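Long-range contacts in putative NADPH:quinone reductase (Bacillus thuringiensis, PDB 3GMS), which is of unproven function but probably reduces quinones or related compounds with NADPH, as a medium-chain dehydrogenase/reductase: residues I65-V74 with K88-W99; D119-N128 with K324-Y332. All coordinates share one frame; numbering follows the deposited sequence.

Contact 1 of 2, residues I65-V74 with K88-W99; sequences IPGYEGVGIV and KRVLPLRGEGTW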
loop_
_atom_site.group_PDB
_atom_site.type_symbol
_atom_site.label_atom_id
_atom_site.label_comp_id
_atom_site.label_asym_id
_atom_site.label_seq_id
_atom_site.Cartn_x
_atom_site.Cartn_y
_atom_site.Cartn_z
ATOM N N ILE A 65 -8.957 -14.715 6.288
ATOM C CA ILE A 65 -9.433 -13.427 6.855
ATOM C C ILE A 65 -8.743 -12.294 6.086
ATOM O O ILE A 65 -7.527 -12.244 6.070
ATOM C CB ILE A 65 -9.152 -13.309 8.360
ATOM C CG1 ILE A 65 -9.876 -14.436 9.120
ATOM C CG2 ILE A 65 -9.662 -11.966 8.900
ATOM C CD1 ILE A 65 -9.381 -14.649 10.556
ATOM N N PRO A 66 -9.505 -11.411 5.411
ATOM C CA PRO A 66 -8.763 -10.391 4.656
ATOM C C PRO A 66 -8.146 -9.270 5.528
ATOM O O PRO A 66 -8.474 -9.136 6.709
ATOM C CB PRO A 66 -9.820 -9.722 3.774
ATOM C CG PRO A 66 -11.093 -10.407 4.019
ATOM C CD PRO A 66 -10.967 -11.342 5.181
ATOM N N GLY A 67 -7.339 -8.420 4.891
ATOM C CA GLY A 67 -6.784 -7.250 5.575
ATOM C C GLY A 67 -5.314 -7.371 5.936
ATOM O O GLY A 67 -4.879 -8.269 6.671
ATOM N N TYR A 68 -4.535 -6.448 5.405
ATOM C CA TYR A 68 -3.083 -6.450 5.667
ATOM C C TYR A 68 -2.666 -5.444 6.682
ATOM O O TYR A 68 -1.509 -5.495 7.165
ATOM C CB TYR A 68 -2.257 -6.235 4.380
ATOM C CG TYR A 68 -2.277 -7.439 3.502
ATOM C CD1 TYR A 68 -1.492 -8.550 3.796
ATOM C CD2 TYR A 68 -3.159 -7.518 2.430
ATOM C CE1 TYR A 68 -1.502 -9.686 2.991
ATOM C CE2 TYR A 68 -3.170 -8.661 1.599
ATOM C CZ TYR A 68 -2.353 -9.731 1.897
ATOM O OH TYR A 68 -2.371 -10.873 1.126
ATOM N N GLU A 69 -3.517 -4.476 6.983
ATOM C CA GLU A 69 -3.062 -3.456 7.937
ATOM C C GLU A 69 -4.151 -2.906 8.871
ATOM O O GLU A 69 -5.335 -3.253 8.755
ATOM C CB GLU A 69 -2.257 -2.349 7.240
ATOM C CG GLU A 69 -3.056 -1.415 6.416
ATOM C CD GLU A 69 -2.216 -0.269 5.834
ATOM O OE1 GLU A 69 -2.406 -0.012 4.654
ATOM O OE2 GLU A 69 -1.411 0.399 6.543
ATOM N N GLY A 70 -3.732 -2.052 9.786
ATOM C CA GLY A 70 -4.625 -1.445 10.780
ATOM C C GLY A 70 -3.921 -1.296 12.121
ATOM O O GLY A 70 -2.784 -1.760 12.297
ATOM N N VAL A 71 -4.621 -0.682 13.072
ATOM C CA VAL A 71 -4.037 -0.365 14.363
ATOM C C VAL A 71 -4.956 -0.925 15.449
ATOM O O VAL A 71 -6.173 -0.998 15.258
ATOM C CB VAL A 71 -3.906 1.159 14.504
ATOM C CG1 VAL A 71 -5.287 1.822 14.484
ATOM C CG2 VAL A 71 -3.139 1.543 15.775
ATOM N N GLY A 72 -4.374 -1.317 16.582
ATOM C CA GLY A 72 -5.177 -1.799 17.718
ATOM C C GLY A 72 -4.387 -1.688 19.011
ATOM O O GLY A 72 -3.286 -1.116 19.027
ATOM N N ILE A 73 -4.968 -2.240 20.083
ATOM C CA ILE A 73 -4.384 -2.192 21.442
ATOM C C ILE A 73 -4.001 -3.591 21.876
ATOM O O ILE A 73 -4.815 -4.497 21.790
ATOM C CB ILE A 73 -5.425 -1.657 22.470
ATOM C CG1 ILE A 73 -5.903 -0.274 22.079
ATOM C CG2 ILE A 73 -4.847 -1.708 23.923
ATOM C CD1 ILE A 73 -4.783 0.716 22.043
ATOM N N VAL A 74 -2.764 -3.764 22.346
ATOM C CA VAL A 74 -2.316 -5.053 22.810
ATOM C C VAL A 74 -3.085 -5.380 24.071
ATOM O O VAL A 74 -3.106 -4.557 24.995
ATOM C CB VAL A 74 -0.814 -5.039 23.168
ATOM C CG1 VAL A 74 -0.343 -6.395 23.718
ATOM C CG2 VAL A 74 0.046 -4.623 21.984
ATOM N N LYS A 88 -0.458 -1.043 24.914
ATOM C CA LYS A 88 0.181 -0.177 23.898
ATOM C C LYS A 88 -0.617 -0.208 22.585
ATOM O O LYS A 88 -1.169 -1.229 22.255
ATOM C CB LYS A 88 1.617 -0.631 23.610
ATOM C CG LYS A 88 2.649 -0.406 24.746
ATOM C CD LYS A 88 3.102 1.047 24.856
ATOM C CE LYS A 88 4.247 1.189 25.876
ATOM N NZ LYS A 88 3.849 0.627 27.196
ATOM N N ARG A 89 -0.668 0.918 21.861
ATOM C CA ARG A 89 -1.236 0.969 20.504
ATOM C C ARG A 89 -0.151 0.559 19.503
ATOM O O ARG A 89 0.954 1.093 19.523
ATOM C CB ARG A 89 -1.741 2.389 20.147
ATOM C CG ARG A 89 -3.250 2.441 19.831
ATOM C CD ARG A 89 -3.804 3.794 19.292
ATOM N NE ARG A 89 -2.875 4.857 19.568
ATOM C CZ ARG A 89 -2.545 5.792 18.695
ATOM N NH1 ARG A 89 -1.619 6.664 19.020
ATOM N NH2 ARG A 89 -3.111 5.828 17.491
ATOM N N VAL A 90 -0.501 -0.373 18.619
ATOM C CA VAL A 90 0.452 -1.021 17.728
ATOM C C VAL A 90 -0.182 -1.349 16.378
ATOM O O VAL A 90 -1.408 -1.489 16.291
ATOM C CB VAL A 90 0.979 -2.381 18.318
ATOM C CG1 VAL A 90 1.608 -2.166 19.719
ATOM C CG2 VAL A 90 -0.067 -3.444 18.359
ATOM N N LEU A 91 0.663 -1.516 15.362
ATOM C CA LEU A 91 0.206 -2.195 14.129
ATOM C C LEU A 91 0.578 -3.678 14.212
ATOM O O LEU A 91 1.774 -4.005 14.247
ATOM C CB LEU A 91 0.851 -1.577 12.876
ATOM C CG LEU A 91 0.914 -0.049 12.817
ATOM C CD1 LEU A 91 1.663 0.384 11.523
ATOM C CD2 LEU A 91 -0.476 0.627 12.937
ATOM N N PRO A 92 -0.418 -4.566 14.270
ATOM C CA PRO A 92 -0.017 -5.991 14.346
ATOM C C PRO A 92 0.140 -6.635 12.944
ATOM O O PRO A 92 -0.805 -7.242 12.417
ATOM C CB PRO A 92 -1.155 -6.600 15.122
ATOM C CG PRO A 92 -2.386 -5.783 14.745
ATOM C CD PRO A 92 -1.886 -4.383 14.467
ATOM N N LEU A 93 1.300 -6.461 12.335
ATOM C CA LEU A 93 1.455 -6.748 10.895
ATOM C C LEU A 93 2.085 -8.118 10.684
ATOM O O LEU A 93 2.623 -8.692 11.624
ATOM C CB LEU A 93 2.265 -5.633 10.227
ATOM C CG LEU A 93 1.787 -4.201 10.483
ATOM C CD1 LEU A 93 2.706 -3.146 9.850
ATOM C CD2 LEU A 93 0.335 -4.013 9.949
ATOM N N ARG A 94 1.970 -8.641 9.463
ATOM C CA ARG A 94 2.621 -9.902 9.027
ATOM C C ARG A 94 2.212 -11.090 9.871
ATOM O O ARG A 94 3.032 -12.002 10.135
ATOM C CB ARG A 94 4.158 -9.731 9.021
ATOM C CG ARG A 94 4.620 -8.593 8.144
ATOM C CD ARG A 94 6.135 -8.312 8.163
ATOM N NE ARG A 94 6.947 -9.492 7.822
ATOM C CZ ARG A 94 8.275 -9.456 7.762
ATOM N NH1 ARG A 94 8.909 -8.296 7.949
ATOM N NH2 ARG A 94 8.961 -10.568 7.510
ATOM N N GLY A 95 0.962 -11.080 10.311
ATOM C CA GLY A 95 0.386 -12.185 11.077
ATOM C C GLY A 95 -0.960 -12.487 10.464
ATOM O O GLY A 95 -1.084 -12.666 9.232
ATOM N N GLU A 96 -1.977 -12.545 11.311
ATOM C CA GLU A 96 -3.321 -12.845 10.846
ATOM C C GLU A 96 -3.956 -11.707 10.069
ATOM O O GLU A 96 -3.555 -10.555 10.189
ATOM C CB GLU A 96 -4.237 -13.192 12.018
ATOM C CG GLU A 96 -3.782 -14.450 12.734
ATOM C CD GLU A 96 -4.619 -14.729 13.950
ATOM O OE1 GLU A 96 -5.021 -13.772 14.645
ATOM O OE2 GLU A 96 -4.864 -15.929 14.201
ATOM N N GLY A 97 -5.005 -12.052 9.311
ATOM C CA GLY A 97 -5.817 -11.033 8.648
ATOM C C GLY A 97 -6.364 -10.021 9.606
ATOM O O GLY A 97 -6.762 -10.344 10.731
ATOM N N THR A 98 -6.414 -8.767 9.180
ATOM C CA THR A 98 -6.761 -7.731 10.149
ATOM C C THR A 98 -8.217 -7.410 10.237
ATOM O O THR A 98 -8.630 -6.661 11.133
ATOM C CB THR A 98 -5.989 -6.434 9.914
ATOM O OG1 THR A 98 -6.344 -5.901 8.626
ATOM C CG2 THR A 98 -4.429 -6.628 10.013
ATOM N N TRP A 99 -9.032 -7.899 9.296
ATOM C CA TRP A 99 -10.433 -7.550 9.372
ATOM C C TRP A 99 -11.164 -8.460 10.340
ATOM O O TRP A 99 -12.040 -9.250 9.942
ATOM C CB TRP A 99 -11.080 -7.644 8.011
ATOM C CG TRP A 99 -10.545 -6.630 7.020
ATOM C CD1 TRP A 99 -9.499 -5.758 7.174
ATOM C CD2 TRP A 99 -11.043 -6.444 5.686
ATOM N NE1 TRP A 99 -9.343 -4.991 5.988
ATOM C CE2 TRP A 99 -10.283 -5.414 5.081
ATOM C CE3 TRP A 99 -12.083 -7.041 4.957
ATOM C CZ2 TRP A 99 -10.515 -4.987 3.761
ATOM C CZ3 TRP A 99 -12.311 -6.616 3.648
ATOM C CH2 TRP A 99 -11.534 -5.602 3.076
HETATM O O HOH W 1 -2.437 -9.429 7.882
HETATM O O HOH W 2 -0.127 -7.792 7.650
HETATM O O HOH W 3 -6.348 -3.634 5.649
#

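Contact 2 of 2, residues D119-N128 with K324-Y332; sequences DFTAAQMYIN and KGKVFLTSY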
loop_
_atom_site.group_PDB
_atom_site.type_symbol
_atom_site.label_atom_id
_atom_site.label_comp_id
_atom_site.label_asym_id
_atom_site.label_seq_id
_atom_site.Cartn_x
_atom_site.Cartn_y
_atom_site.Cartn_z
ATOM N N ASP A 119 -5.425 7.225 15.198
ATOM C CA ASP A 119 -5.705 5.852 14.713
ATOM C C ASP A 119 -5.838 5.774 13.178
ATOM O O ASP A 119 -5.423 4.793 12.562
ATOM C CB ASP A 119 -7.038 5.323 15.262
ATOM C CG ASP A 119 -7.058 5.193 16.771
ATOM O OD1 ASP A 119 -5.995 5.065 17.418
ATOM O OD2 ASP A 119 -8.165 5.230 17.313
ATOM N N PHE A 120 -6.444 6.779 12.555
ATOM C CA PHE A 120 -6.697 6.679 11.111
ATOM C C PHE A 120 -5.447 6.899 10.262
ATOM O O PHE A 120 -5.222 6.242 9.236
ATOM C CB PHE A 120 -7.848 7.598 10.705
ATOM C CG PHE A 120 -9.149 7.162 11.276
ATOM C CD1 PHE A 120 -10.000 6.319 10.543
ATOM C CD2 PHE A 120 -9.514 7.564 12.582
ATOM C CE1 PHE A 120 -11.232 5.884 11.096
ATOM C CE2 PHE A 120 -10.743 7.156 13.134
ATOM C CZ PHE A 120 -11.612 6.309 12.384
ATOM N N THR A 121 -4.569 7.756 10.766
ATOM C CA THR A 121 -3.250 7.908 10.171
ATOM C C THR A 121 -2.459 6.623 10.388
ATOM O O THR A 121 -1.857 6.091 9.451
ATOM C CB THR A 121 -2.555 9.151 10.791
ATOM O OG1 THR A 121 -3.340 10.295 10.463
ATOM C CG2 THR A 121 -1.137 9.311 10.211
ATOM N N ALA A 122 -2.427 6.117 11.637
ATOM C CA ALA A 122 -1.700 4.894 11.924
ATOM C C ALA A 122 -2.169 3.703 11.080
ATOM O O ALA A 122 -1.367 2.882 10.604
ATOM C CB ALA A 122 -1.830 4.545 13.440
ATOM N N ALA A 123 -3.469 3.650 10.856
ATOM C CA ALA A 123 -4.054 2.550 10.120
ATOM C C ALA A 123 -3.623 2.518 8.634
ATOM O O ALA A 123 -3.983 1.580 7.892
ATOM C CB ALA A 123 -5.596 2.628 10.251
ATOM N N GLN A 124 -2.935 3.572 8.184
ATOM C CA GLN A 124 -2.503 3.707 6.790
ATOM C C GLN A 124 -0.993 3.667 6.632
ATOM O O GLN A 124 -0.455 3.897 5.516
ATOM C CB GLN A 124 -3.053 5.006 6.176
ATOM C CG GLN A 124 -4.566 5.090 6.065
ATOM C CD GLN A 124 -4.946 6.449 5.521
ATOM O OE1 GLN A 124 -4.808 6.691 4.332
ATOM N NE2 GLN A 124 -5.310 7.364 6.400
ATOM N N MET A 125 -0.295 3.302 7.723
ATOM C CA MET A 125 1.166 3.441 7.782
ATOM C C MET A 125 1.969 2.392 6.983
ATOM O O MET A 125 3.126 2.633 6.652
ATOM C CB MET A 125 1.631 3.427 9.251
ATOM C CG MET A 125 3.137 3.794 9.537
ATOM S SD MET A 125 3.497 5.587 9.390
ATOM C CE MET A 125 2.440 6.218 10.642
ATOM N N TYR A 126 1.352 1.250 6.686
ATOM C CA TYR A 126 2.089 0.093 6.179
ATOM C C TYR A 126 2.147 0.030 4.667
ATOM O O TYR A 126 3.143 0.346 4.069
ATOM C CB TYR A 126 1.489 -1.172 6.773
ATOM C CG TYR A 126 2.078 -2.509 6.325
ATOM C CD1 TYR A 126 3.429 -2.644 5.910
ATOM C CD2 TYR A 126 1.279 -3.652 6.394
ATOM C CE1 TYR A 126 3.929 -3.901 5.538
ATOM C CE2 TYR A 126 1.765 -4.909 6.038
ATOM C CZ TYR A 126 3.095 -5.018 5.616
ATOM O OH TYR A 126 3.586 -6.257 5.255
ATOM N N ILE A 127 1.061 -0.354 4.017
ATOM C CA ILE A 127 1.196 -0.810 2.652
ATOM C C ILE A 127 1.694 0.255 1.655
ATOM O O ILE A 127 2.693 0.034 0.985
ATOM C CB ILE A 127 -0.160 -1.438 2.144
ATOM C CG1 ILE A 127 -0.463 -2.732 2.936
ATOM C CG2 ILE A 127 -0.056 -1.792 0.669
ATOM C CD1 ILE A 127 0.524 -3.854 2.691
ATOM N N ASN A 128 0.990 1.371 1.559
ATOM C CA ASN A 128 1.390 2.430 0.637
ATOM C C ASN A 128 2.695 3.169 1.034
ATOM O O ASN A 128 3.559 3.346 0.138
ATOM C CB ASN A 128 0.213 3.370 0.347
ATOM C CG ASN A 128 -0.896 2.645 -0.371
ATOM O OD1 ASN A 128 -0.603 1.857 -1.262
ATOM N ND2 ASN A 128 -2.146 2.840 0.047
ATOM N N LYS A 324 -13.141 11.040 -3.067
ATOM C CA LYS A 324 -11.749 10.898 -2.613
ATOM C C LYS A 324 -11.685 10.442 -1.159
ATOM O O LYS A 324 -12.582 10.759 -0.360
ATOM C CB LYS A 324 -10.956 12.208 -2.796
ATOM N N GLY A 325 -10.623 9.714 -0.825
ATOM C CA GLY A 325 -10.373 9.322 0.555
ATOM C C GLY A 325 -10.486 7.843 0.832
ATOM O O GLY A 325 -11.013 7.081 0.029
ATOM N N LYS A 326 -10.008 7.456 2.012
ATOM C CA LYS A 326 -9.957 6.080 2.445
ATOM C C LYS A 326 -11.208 5.630 3.238
ATOM O O LYS A 326 -11.671 6.357 4.099
ATOM C CB LYS A 326 -8.715 5.952 3.332
ATOM C CG LYS A 326 -8.286 4.534 3.574
ATOM C CD LYS A 326 -7.753 3.861 2.295
ATOM C CE LYS A 326 -6.324 4.220 2.004
ATOM N NZ LYS A 326 -5.808 3.345 0.928
ATOM N N VAL A 327 -11.752 4.442 2.926
ATOM C CA VAL A 327 -12.843 3.880 3.674
ATOM C C VAL A 327 -12.254 2.982 4.765
ATOM O O VAL A 327 -11.290 2.276 4.514
ATOM C CB VAL A 327 -13.735 3.028 2.750
ATOM C CG1 VAL A 327 -14.910 2.402 3.557
ATOM C CG2 VAL A 327 -14.267 3.915 1.590
ATOM N N PHE A 328 -12.794 3.031 5.965
ATOM C CA PHE A 328 -12.278 2.208 7.069
ATOM C C PHE A 328 -13.311 1.340 7.719
ATOM O O PHE A 328 -14.508 1.699 7.763
ATOM C CB PHE A 328 -11.699 3.125 8.175
ATOM C CG PHE A 328 -10.542 3.974 7.734
ATOM C CD1 PHE A 328 -9.219 3.557 7.973
ATOM C CD2 PHE A 328 -10.750 5.212 7.123
ATOM C CE1 PHE A 328 -8.157 4.352 7.573
ATOM C CE2 PHE A 328 -9.666 6.009 6.686
ATOM C CZ PHE A 328 -8.370 5.579 6.929
ATOM N N LEU A 329 -12.818 0.240 8.310
ATOM C CA LEU A 329 -13.613 -0.658 9.148
ATOM C C LEU A 329 -13.234 -0.413 10.566
ATOM O O LEU A 329 -12.058 -0.540 10.923
ATOM C CB LEU A 329 -13.311 -2.123 8.808
ATOM C CG LEU A 329 -13.776 -2.580 7.414
ATOM C CD1 LEU A 329 -13.150 -3.912 6.990
ATOM C CD2 LEU A 329 -15.354 -2.574 7.219
ATOM N N THR A 330 -14.210 -0.014 11.390
ATOM C CA THR A 330 -13.834 0.469 12.710
ATOM C C THR A 330 -14.481 -0.434 13.760
ATOM O O THR A 330 -15.491 -1.103 13.477
ATOM C CB THR A 330 -14.234 1.957 12.935
ATOM O OG1 THR A 330 -15.663 2.072 12.887
ATOM C CG2 THR A 330 -13.590 2.903 11.901
ATOM N N SER A 331 -13.900 -0.467 14.955
ATOM C CA SER A 331 -14.394 -1.356 16.005
ATOM C C SER A 331 -14.328 -0.714 17.377
ATOM O O SER A 331 -13.906 -1.349 18.326
ATOM C CB SER A 331 -13.580 -2.657 16.018
ATOM O OG SER A 331 -13.900 -3.493 14.922
ATOM N N TYR A 332 -14.745 0.536 17.493
ATOM C CA TYR A 332 -14.590 1.252 18.744
ATOM C C TYR A 332 -15.582 0.790 19.828
ATOM O O TYR A 332 -16.681 0.393 19.458
ATOM C CB TYR A 332 -14.735 2.749 18.492
ATOM C CG TYR A 332 -13.531 3.358 17.786
ATOM C CD1 TYR A 332 -13.617 3.788 16.463
ATOM C CD2 TYR A 332 -12.311 3.522 18.455
ATOM C CE1 TYR A 332 -12.504 4.365 15.803
ATOM C CE2 TYR A 332 -11.204 4.106 17.823
ATOM C CZ TYR A 332 -11.315 4.534 16.499
ATOM O OH TYR A 332 -10.217 5.097 15.906
#

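Contact 1 of 2, residues I65-V74 with K88-W99
Pro-66 and Gly-67 lie over one face of the Trp-99 indole in the GroES-like domain, where the antiparallel hairpin of strands 71-77 and 89-92 runs out into two paired loops. Pro-66 CB sits 4.0 Å from the centroid of the six-membered ring and Gly-67 CA 3.7 Å from that of the five-membered ring, both CH-pi contacts. The main chain under the indole is fixed by Trp-99 N, which donates to Pro-66 O (2.9 Å). Gly-67, without a side chain, brings its CA to 3.4 Å from Trp-99 NE1. In the hairpin, Gly-72 and Val-90 form a hydrogen-bonded pair, and Val-74 N bonds Lys-88 O; beside them Val-74 CG2 packs on Val-90 CG1 at 3.7 Å. Leu-91 CD2 reaches Val-71 CB, while its side chain also touches Phe-284 of helix 277-292. Water also joins the loops, from Tyr-68 O to Arg-94 N. Thr-98 OG1 lies between its backbone N and carbonyl carbon (chi1 63°), a rotation that brings the hydroxyl to Glu-69 O, 2.8 Å away and 38° out of that carbonyl's plane.

Contact 2 of 2, residues D119-N128 with K324-Y332
The short helix 119-122 and the type I turn from Ala-122 to Met-125 lie across strand 326-330 without backbone pairing, the CA atoms of Phe-120 and Phe-328 being 8.2 Å apart. Between them the two phenylalanines make a T-shaped stack: the edge of Phe-120 points into the face of Phe-328, with planes at 88° and centroids 5.0 Å apart, and Phe-120 CD1 stands over the centre of the Phe-328 ring. Thr-330 CG2 approaches the Phe-120 ring obliquely, 3.9 Å from CE1. At its own rim Phe-328 meets the Gln-124 amide, whose NE2 lies in the ring plane 3.6 Å from Phe-328 CZ, the amide and ring planes being steeply inclined. That amide is fixed by a nearly straight bond from Gln-124 NE2 to Phe-120 O (3.1 Å, 165°) and by a second to Met-299 O. Lys-326 bends at chi2 and chi3, bringing CE beside Gln-124 OE1 and leading NZ to Asn-45 OD1. At the C-terminal end of the modelled chain, Tyr-332 OH donates a very short bond to Asp-119 OD2 (2.5 Å), the carboxylate oxygen lying in the plane of the tyrosine ring. The other oxygen, Asp-119 OD1, is in a salt bridge with Arg-89, which would favour a charged carboxylate. Val-41 of strand 34-43 touches Phe-120, Ala-123, Phe-328 and Tyr-332. This packing of the chain's last strand on the segment before helix 127-139 fits the medium-chain dehydrogenase/reductase fold, whose C-terminal strand returns to the catalytic domain.

Contact 1 closes before contact 2 opens along the chain, and their centres lie 11 Å apart. Both reach the same mixed sheet: strand 34-43 pairs with strand 71-77 of contact 1 and with strand 326-330 of contact 2. They also touch directly: Glu-69 OE2 probably accepts a hydrogen bond from Tyr-126 N. Contact 1 joins neighbouring parts of the GroES-like domain, whereas contact 2 spans 195 intervening residues that include the six-stranded parallel sheet of the Rossmann-type domain, which probably binds NADPH. After segment 119-128 the chain runs through that other domain, rejoins the mixed sheet at strand 301-306 and ends in strand 326-330, packed against the segment where it left.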